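Local coordinates for KLLA0F20702p (Kluyveromyces lactis, PDB 5Y5A), which probably helps recruit telomerase to telomeres as the Est1 subunit, which binds Cdc13, at residues D364-Q376 with S390-F402. Residues are numbered along the deposited sequence; the frame is centred on the assembly and turned at random.
Sequences DLILLIGSFHMYQ and SETKFLEFIFKFF
L368, F372 and F394 interlock as knobs into holes between helices 339-379 and 385-410, whose short segments run antiparallel at 169° with axes 10.6 Å apart. L368 enters among F394, F397, I398 and F401: with CG anti to the backbone N (chi1 -175°), its two methyls part, CD2 resting 3.6 Å from CG of F401 while CD1 reaches CE2 of F397. I398 slides past it in the opposite direction and sets its CD1 3.6 Å from CB of F372. From the other helix, F394 enters among L368, S371, F372 and Y375, with the backbone O of S371 at its ring edge, 3.4 Å from CE2. Where the contact ends near F402, that ring receives I369 CG1 at its edge, and L365 CD1 comes obliquely to its CE1.

Among the aromatic contacts, F372 offers one ring face to CD1 of L395, a CH-pi contact with the methyl 3.9 Å from the ring centroid. Y375 and F394 meet obliquely, planes at 40°, with CD2 of each ring 3.7 Å apart. H324 of helix 318-325 stacks on F394 and also meets F397, carrying the aromatic cluster on to a third helix.

The Y375 ring also lies obliquely against CA of E391, and its OH sits 3.3 Å from the backbone N of E391, at an angle too poor for a hydrogen bond. Without the ring, as with an alanine at Y375, a gap is likely to open beside F394 and E391. S390 OG bonds R386 O within its own helix; S371 OG likewise bonds L367 O, from above the carbonyl plane. With no clear hydrogen bond between the segments, this antiparallel pairing in the Est1 DNA/RNA-binding region rests on the fit of buried apolar and aromatic side chains.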
ATOM      1  N   ASP A 364       6.380   5.366   7.138  1.00 34.69           N
ATOM      2  CA  ASP A 364       7.242   4.540   7.972  1.00 41.36           C
ATOM      3  C   ASP A 364       6.450   3.786   9.042  1.00 44.70           C
ATOM      4  O   ASP A 364       6.725   2.622   9.317  1.00 39.82           O
ATOM      5  CB  ASP A 364       8.322   5.398   8.643  1.00 33.08           C
ATOM      6  CG  ASP A 364       9.491   5.711   7.720  1.00 45.42           C
ATOM      7  OD1 ASP A 364       9.411   5.422   6.503  1.00 37.45           O
ATOM      8  OD2 ASP A 364      10.495   6.266   8.225  1.00 43.50           O
ATOM      9  N   LEU A 365       5.475   4.470   9.642  1.00 49.46           N
ATOM     10  CA  LEU A 365       4.612   3.872  10.657  1.00 43.94           C
ATOM     11  C   LEU A 365       3.840   2.679  10.104  1.00 37.91           C
ATOM     12  O   LEU A 365       3.856   1.595  10.684  1.00 35.10           O
ATOM     13  CB  LEU A 365       3.641   4.920  11.214  1.00 44.26           C
ATOM     14  CG  LEU A 365       2.532   4.377  12.115  1.00 43.45           C
ATOM     15  CD1 LEU A 365       3.081   3.935  13.465  1.00 38.81           C
ATOM     16  CD2 LEU A 365       1.413   5.405  12.295  1.00 49.97           C
ATOM     17  N   ILE A 366       3.181   2.868   8.968  1.00 40.81           N
ATOM     18  CA  ILE A 366       2.408   1.785   8.362  1.00 41.63           C
ATOM     19  C   ILE A 366       3.288   0.629   7.876  1.00 38.87           C
ATOM     20  O   ILE A 366       2.949  -0.543   8.079  1.00 38.28           O
ATOM     21  CB  ILE A 366       1.571   2.301   7.196  1.00 43.88           C
ATOM     22  CG1 ILE A 366       0.659   3.432   7.680  1.00 46.10           C
ATOM     23  CG2 ILE A 366       0.744   1.171   6.592  1.00 37.28           C
ATOM     24  CD1 ILE A 366       0.245   4.361   6.570  1.00 43.54           C
ATOM     25  N   LEU A 367       4.411   0.955   7.237  1.00 35.65           N
ATOM     26  CA  LEU A 367       5.388  -0.061   6.848  1.00 36.12           C
ATOM     27  C   LEU A 367       5.774  -0.928   8.055  1.00 38.87           C
ATOM     28  O   LEU A 367       5.765  -2.155   7.984  1.00 38.51           O
ATOM     29  CB  LEU A 367       6.632   0.596   6.256  1.00 29.15           C
ATOM     30  CG  LEU A 367       7.885  -0.266   6.092  1.00 35.86           C
ATOM     31  CD1 LEU A 367       7.689  -1.328   5.003  1.00 40.21           C
ATOM     32  CD2 LEU A 367       9.087   0.606   5.768  1.00 39.38           C
ATOM     33  N   LEU A 368       6.089  -0.264   9.163  1.00 37.79           N
ATOM     34  CA  LEU A 368       6.526  -0.922  10.388  1.00 38.50           C
ATOM     35  C   LEU A 368       5.445  -1.819  10.989  1.00 40.69           C
ATOM     36  O   LEU A 368       5.714  -2.966  11.364  1.00 39.62           O
ATOM     37  CB  LEU A 368       6.961   0.132  11.410  1.00 41.67           C
ATOM     38  CG  LEU A 368       7.566  -0.394  12.706  1.00 40.69           C
ATOM     39  CD1 LEU A 368       8.826  -1.202  12.402  1.00 36.21           C
ATOM     40  CD2 LEU A 368       7.850   0.763  13.666  1.00 35.74           C
ATOM     41  N   ILE A 369       4.224  -1.297  11.086  1.00 38.25           N
ATOM     42  CA  ILE A 369       3.088  -2.095  11.563  1.00 36.83           C
ATOM     43  C   ILE A 369       2.904  -3.326  10.678  1.00 42.65           C
ATOM     44  O   ILE A 369       2.807  -4.452  11.166  1.00 40.20           O
ATOM     45  CB  ILE A 369       1.783  -1.265  11.589  1.00 32.86           C
ATOM     46  CG1 ILE A 369       1.749  -0.395  12.844  1.00 33.73           C
ATOM     47  CG2 ILE A 369       0.540  -2.177  11.563  1.00 34.08           C
ATOM     48  CD1 ILE A 369       0.678   0.682  12.821  1.00 35.13           C
ATOM     49  N   GLY A 370       2.864  -3.099   9.370  1.00 38.42           N
ATOM     50  CA  GLY A 370       2.787  -4.184   8.413  1.00 33.55           C
ATOM     51  C   GLY A 370       3.933  -5.171   8.553  1.00 33.31           C
ATOM     52  O   GLY A 370       3.735  -6.373   8.452  1.00 37.49           O
ATOM     53  N   SER A 371       5.132  -4.662   8.811  1.00 33.24           N
ATOM     54  CA  SER A 371       6.309  -5.513   8.924  1.00 35.56           C
ATOM     55  C   SER A 371       6.262  -6.510  10.076  1.00 35.81           C
ATOM     56  O   SER A 371       6.957  -7.531  10.036  1.00 37.83           O
ATOM     57  CB  SER A 371       7.562  -4.654   9.052  1.00 36.35           C
ATOM     58  OG  SER A 371       7.891  -4.104   7.785  1.00 42.52           O
ATOM     59  N   PHE A 372       5.468  -6.225  11.105  1.00 34.58           N
ATOM     60  CA  PHE A 372       5.323  -7.183  12.202  1.00 35.66           C
ATOM     61  C   PHE A 372       4.603  -8.427  11.689  1.00 34.01           C
ATOM     62  O   PHE A 372       4.893  -9.546  12.116  1.00 39.35           O
ATOM     63  CB  PHE A 372       4.565  -6.579  13.401  1.00 36.58           C
ATOM     64  CG  PHE A 372       4.294  -7.579  14.515  1.00 38.64           C
ATOM     65  CD1 PHE A 372       5.299  -7.940  15.404  1.00 35.72           C
ATOM     66  CD2 PHE A 372       3.037  -8.142  14.673  1.00 35.79           C
ATOM     67  CE1 PHE A 372       5.062  -8.851  16.419  1.00 38.11           C
ATOM     68  CE2 PHE A 372       2.787  -9.067  15.692  1.00 43.22           C
ATOM     69  CZ  PHE A 372       3.800  -9.421  16.564  1.00 44.32           C
ATOM     70  N   HIS A 373       3.664  -8.231  10.769  1.00 37.12           N
ATOM     71  CA  HIS A 373       2.933  -9.360  10.204  1.00 40.72           C
ATOM     72  C   HIS A 373       3.735 -10.003   9.071  1.00 39.10           C
ATOM     73  O   HIS A 373       3.586 -11.183   8.814  1.00 43.80           O
ATOM     74  CB  HIS A 373       1.552  -8.923   9.718  1.00 41.29           C
ATOM     75  CG  HIS A 373       0.716  -8.294  10.791  1.00 44.76           C
ATOM     76  ND1 HIS A 373      -0.116  -9.027  11.609  1.00 42.71           N
ATOM     77  CD2 HIS A 373       0.615  -7.007  11.200  1.00 39.83           C
ATOM     78  CE1 HIS A 373      -0.707  -8.215  12.468  1.00 40.91           C
ATOM     79  NE2 HIS A 373      -0.284  -6.985  12.241  1.00 40.88           N
ATOM     80  N   MET A 374       4.584  -9.227   8.401  1.00 35.27           N
ATOM     81  CA  MET A 374       5.561  -9.822   7.485  1.00 40.61           C
ATOM     82  C   MET A 374       6.425 -10.810   8.277  1.00 39.55           C
ATOM     83  O   MET A 374       6.634 -11.949   7.857  1.00 37.73           O
ATOM     84  CB  MET A 374       6.437  -8.754   6.821  1.00 30.42           C
ATOM     85  CG  MET A 374       5.667  -7.750   5.956  1.00 29.91           C
ATOM     86  SD  MET A 374       4.748  -8.526   4.601  1.00 40.77           S
ATOM     87  CE  MET A 374       6.085  -8.910   3.465  1.00 37.44           C
ATOM     88  N   TYR A 375       6.917 -10.352   9.428  1.00 35.38           N
ATOM     89  CA  TYR A 375       7.706 -11.179  10.334  1.00 41.15           C
ATOM     90  C   TYR A 375       7.015 -12.516  10.639  1.00 41.93           C
ATOM     91  O   TYR A 375       7.655 -13.569  10.609  1.00 47.17           O
ATOM     92  CB  TYR A 375       7.984 -10.423  11.651  1.00 36.65           C
ATOM     93  CG  TYR A 375       8.858 -11.173  12.651  1.00 33.55           C
ATOM     94  CD1 TYR A 375       8.359 -12.248  13.373  1.00 33.93           C
ATOM     95  CD2 TYR A 375      10.181 -10.795  12.875  1.00 41.91           C
ATOM     96  CE1 TYR A 375       9.140 -12.939  14.272  1.00 38.10           C
ATOM     97  CE2 TYR A 375      10.975 -11.485  13.783  1.00 43.04           C
ATOM     98  CZ  TYR A 375      10.441 -12.553  14.479  1.00 43.01           C
ATOM     99  OH  TYR A 375      11.202 -13.248  15.384  1.00 50.02           O
ATOM    100  N   GLN A 376       5.723 -12.476  10.949  1.00 40.11           N
ATOM    101  CA  GLN A 376       5.023 -13.699  11.350  1.00 41.44           C
ATOM    102  C   GLN A 376       4.816 -14.628  10.174  1.00 40.00           C
ATOM    103  O   GLN A 376       4.876 -15.841  10.331  1.00 44.21           O
ATOM    104  CB  GLN A 376       3.680 -13.368  12.008  1.00 38.95           C
ATOM    105  CG  GLN A 376       3.813 -12.536  13.285  1.00 39.08           C
ATOM    106  CD  GLN A 376       2.506 -12.422  14.034  1.00 49.59           C
ATOM    107  OE1 GLN A 376       2.439 -12.702  15.232  1.00 53.63           O
ATOM    108  NE2 GLN A 376       1.450 -12.023  13.326  1.00 56.92           N
ATOM    109  N   SER A 390      12.512 -13.356  20.224  1.00 49.92           N
ATOM    110  CA  SER A 390      12.818 -12.632  18.991  1.00 50.54           C
ATOM    111  C   SER A 390      11.617 -11.827  18.516  1.00 52.05           C
ATOM    112  O   SER A 390      11.749 -10.666  18.142  1.00 54.51           O
ATOM    113  CB  SER A 390      13.258 -13.592  17.881  1.00 49.84           C
ATOM    114  OG  SER A 390      14.509 -14.175  18.183  1.00 54.95           O
ATOM    115  N   GLU A 391      10.451 -12.460  18.527  1.00 50.34           N
ATOM    116  CA  GLU A 391       9.208 -11.796  18.153  1.00 52.05           C
ATOM    117  C   GLU A 391       8.889 -10.664  19.136  1.00 49.57           C
ATOM    118  O   GLU A 391       8.459  -9.584  18.738  1.00 50.14           O
ATOM    119  CB  GLU A 391       8.063 -12.818  18.090  1.00 50.94           C
ATOM    120  CG  GLU A 391       6.708 -12.248  17.692  1.00 51.80           C
ATOM    121  CD  GLU A 391       5.712 -13.327  17.274  1.00 62.93           C
ATOM    122  OE1 GLU A 391       4.494 -13.117  17.448  1.00 61.53           O
ATOM    123  OE2 GLU A 391       6.145 -14.382  16.759  1.00 71.98           O
ATOM    124  N   THR A 392       9.122 -10.909  20.421  1.00 51.10           N
ATOM    125  CA  THR A 392       8.895  -9.901  21.456  1.00 43.25           C
ATOM    126  C   THR A 392       9.836  -8.700  21.288  1.00 43.14           C
ATOM    127  O   THR A 392       9.430  -7.540  21.471  1.00 39.85           O
ATOM    128  CB  THR A 392       9.072 -10.516  22.862  1.00 47.09           C
ATOM    129  OG1 THR A 392       8.123 -11.571  23.031  1.00 54.62           O
ATOM    130  CG2 THR A 392       8.868  -9.481  23.963  1.00 42.43           C
ATOM    131  N   LYS A 393      11.088  -8.979  20.928  1.00 45.64           N
ATOM    132  CA  LYS A 393      12.071  -7.920  20.692  1.00 50.30           C
ATOM    133  C   LYS A 393      11.631  -6.981  19.562  1.00 48.13           C
ATOM    134  O   LYS A 393      11.871  -5.776  19.625  1.00 50.30           O
ATOM    135  CB  LYS A 393      13.447  -8.516  20.362  1.00 52.73           C
ATOM    136  CG  LYS A 393      14.174  -9.146  21.538  1.00 55.11           C
ATOM    137  CD  LYS A 393      14.565  -8.099  22.557  1.00 69.81           C
ATOM    138  CE  LYS A 393      15.360  -8.704  23.700  1.00 75.07           C
ATOM    139  NZ  LYS A 393      15.750  -7.656  24.682  1.00 77.54           N
ATOM    140  N   PHE A 394      10.990  -7.532  18.533  1.00 45.23           N
ATOM    141  CA  PHE A 394      10.526  -6.717  17.406  1.00 46.65           C
ATOM    142  C   PHE A 394       9.378  -5.821  17.855  1.00 40.35           C
ATOM    143  O   PHE A 394       9.333  -4.639  17.528  1.00 40.42           O
ATOM    144  CB  PHE A 394      10.083  -7.593  16.222  1.00 41.60           C
ATOM    145  CG  PHE A 394       9.886  -6.821  14.926  1.00 39.30           C
ATOM    146  CD1 PHE A 394      10.413  -5.543  14.766  1.00 41.45           C
ATOM    147  CD2 PHE A 394       9.165  -7.374  13.876  1.00 40.96           C
ATOM    148  CE1 PHE A 394      10.237  -4.833  13.582  1.00 42.73           C
ATOM    149  CE2 PHE A 394       8.977  -6.668  12.681  1.00 41.91           C
ATOM    150  CZ  PHE A 394       9.515  -5.395  12.538  1.00 43.49           C
ATOM    151  N   LEU A 395       8.450  -6.404  18.600  1.00 40.59           N
ATOM    152  CA  LEU A 395       7.284  -5.690  19.100  1.00 43.02           C
ATOM    153  C   LEU A 395       7.727  -4.551  20.023  1.00 44.26           C
ATOM    154  O   LEU A 395       7.169  -3.452  19.986  1.00 46.05           O
ATOM    155  CB  LEU A 395       6.355  -6.666  19.822  1.00 43.50           C
ATOM    156  CG  LEU A 395       4.845  -6.422  19.869  1.00 46.73           C
ATOM    157  CD1 LEU A 395       4.298  -6.012  18.516  1.00 44.18           C
ATOM    158  CD2 LEU A 395       4.162  -7.689  20.353  1.00 43.94           C
ATOM    159  N   GLU A 396       8.757  -4.813  20.825  1.00 44.36           N
ATOM    160  CA  GLU A 396       9.333  -3.793  21.694  1.00 44.35           C
ATOM    161  C   GLU A 396       9.862  -2.622  20.879  1.00 47.61           C
ATOM    162  O   GLU A 396       9.600  -1.470  21.219  1.00 45.84           O
ATOM    163  CB  GLU A 396      10.459  -4.373  22.552  1.00 50.00           C
ATOM    164  CG  GLU A 396       9.986  -5.240  23.702  1.00 63.10           C
ATOM    165  CD  GLU A 396      11.131  -5.895  24.446  1.00 75.25           C
ATOM    166  OE1 GLU A 396      12.297  -5.663  24.061  1.00 82.26           O
ATOM    167  OE2 GLU A 396      10.864  -6.642  25.414  1.00 76.34           O
ATOM    168  N   PHE A 397      10.609  -2.922  19.815  1.00 43.70           N
ATOM    169  CA  PHE A 397      11.144  -1.882  18.943  1.00 44.71           C
ATOM    170  C   PHE A 397      10.009  -1.089  18.316  1.00 40.16           C
ATOM    171  O   PHE A 397      10.075   0.130  18.199  1.00 38.38           O
ATOM    172  CB  PHE A 397      12.034  -2.469  17.831  1.00 40.40           C
ATOM    173  CG  PHE A 397      12.366  -1.474  16.755  1.00 36.81           C
ATOM    174  CD1 PHE A 397      13.233  -0.416  17.017  1.00 34.30           C
ATOM    175  CD2 PHE A 397      11.788  -1.569  15.498  1.00 39.27           C
ATOM    176  CE1 PHE A 397      13.531   0.530  16.033  1.00 38.44           C
ATOM    177  CE2 PHE A 397      12.075  -0.636  14.509  1.00 40.05           C
ATOM    178  CZ  PHE A 397      12.950   0.421  14.774  1.00 38.80           C
ATOM    179  N   ILE A 398       8.968  -1.797  17.896  1.00 36.80           N
ATOM    180  CA  ILE A 398       7.832  -1.136  17.272  1.00 38.04           C
ATOM    181  C   ILE A 398       7.196  -0.145  18.246  1.00 37.33           C
ATOM    182  O   ILE A 398       6.908   1.000  17.886  1.00 35.61           O
ATOM    183  CB  ILE A 398       6.799  -2.166  16.775  1.00 39.48           C
ATOM    184  CG1 ILE A 398       7.412  -2.961  15.616  1.00 40.08           C
ATOM    185  CG2 ILE A 398       5.522  -1.483  16.317  1.00 36.07           C
ATOM    186  CD1 ILE A 398       6.507  -3.970  15.004  1.00 31.15           C
ATOM    187  N   PHE A 399       7.011  -0.560  19.496  1.00 40.11           N
ATOM    188  CA  PHE A 399       6.376   0.339  20.456  1.00 40.70           C
ATOM    189  C   PHE A 399       7.329   1.443  20.907  1.00 40.62           C
ATOM    190  O   PHE A 399       6.895   2.520  21.298  1.00 39.19           O
ATOM    191  CB  PHE A 399       5.819  -0.456  21.637  1.00 39.63           C
ATOM    192  CG  PHE A 399       4.444  -0.992  21.371  1.00 38.38           C
ATOM    193  CD1 PHE A 399       4.271  -2.159  20.644  1.00 33.69           C
ATOM    194  CD2 PHE A 399       3.324  -0.283  21.768  1.00 36.94           C
ATOM    195  CE1 PHE A 399       2.999  -2.645  20.368  1.00 40.36           C
ATOM    196  CE2 PHE A 399       2.046  -0.761  21.487  1.00 37.80           C
ATOM    197  CZ  PHE A 399       1.886  -1.944  20.793  1.00 41.17           C
ATOM    198  N   LYS A 400       8.627   1.186  20.809  1.00 43.08           N
ATOM    199  CA  LYS A 400       9.614   2.232  21.007  1.00 44.70           C
ATOM    200  C   LYS A 400       9.399   3.335  19.963  1.00 46.61           C
ATOM    201  O   LYS A 400       9.427   4.526  20.281  1.00 44.62           O
ATOM    202  CB  LYS A 400      11.028   1.659  20.911  1.00 46.77           C
ATOM    203  CG  LYS A 400      12.115   2.679  21.167  1.00 51.84           C
ATOM    204  CD  LYS A 400      13.494   2.049  21.136  1.00 56.40           C
ATOM    205  CE  LYS A 400      14.558   3.096  21.438  1.00 63.50           C
ATOM    206  NZ  LYS A 400      15.925   2.513  21.517  1.00 71.54           N
ATOM    207  N   PHE A 401       9.171   2.920  18.717  1.00 40.97           N
ATOM    208  CA  PHE A 401       8.896   3.840  17.610  1.00 36.46           C
ATOM    209  C   PHE A 401       7.613   4.635  17.854  1.00 35.44           C
ATOM    210  O   PHE A 401       7.574   5.849  17.636  1.00 36.87           O
ATOM    211  CB  PHE A 401       8.788   3.063  16.296  1.00 37.71           C
ATOM    212  CG  PHE A 401       8.736   3.932  15.076  1.00 36.29           C
ATOM    213  CD1 PHE A 401       9.904   4.357  14.463  1.00 35.91           C
ATOM    214  CD2 PHE A 401       7.518   4.311  14.531  1.00 38.46           C
ATOM    215  CE1 PHE A 401       9.864   5.149  13.327  1.00 40.66           C
ATOM    216  CE2 PHE A 401       7.469   5.111  13.394  1.00 43.25           C
ATOM    217  CZ  PHE A 401       8.640   5.528  12.796  1.00 40.97           C
ATOM    218  N   PHE A 402       6.571   3.930  18.302  1.00 36.92           N
ATOM    219  CA  PHE A 402       5.301   4.546  18.701  1.00 37.12           C
ATOM    220  C   PHE A 402       5.502   5.652  19.733  1.00 36.34           C
ATOM    221  O   PHE A 402       5.087   6.789  19.528  1.00 40.90           O
ATOM    222  CB  PHE A 402       4.342   3.504  19.296  1.00 33.06           C
ATOM    223  CG  PHE A 402       3.715   2.580  18.287  1.00 41.42           C
ATOM    224  CD1 PHE A 402       4.120   2.578  16.963  1.00 37.10           C
ATOM    225  CD2 PHE A 402       2.709   1.704  18.679  1.00 39.57           C
ATOM    226  CE1 PHE A 402       3.537   1.727  16.053  1.00 38.01           C
ATOM    227  CE2 PHE A 402       2.123   0.849  17.771  1.00 35.22           C
ATOM    228  CZ  PHE A 402       2.540   0.860  16.451  1.00 35.85           C
TER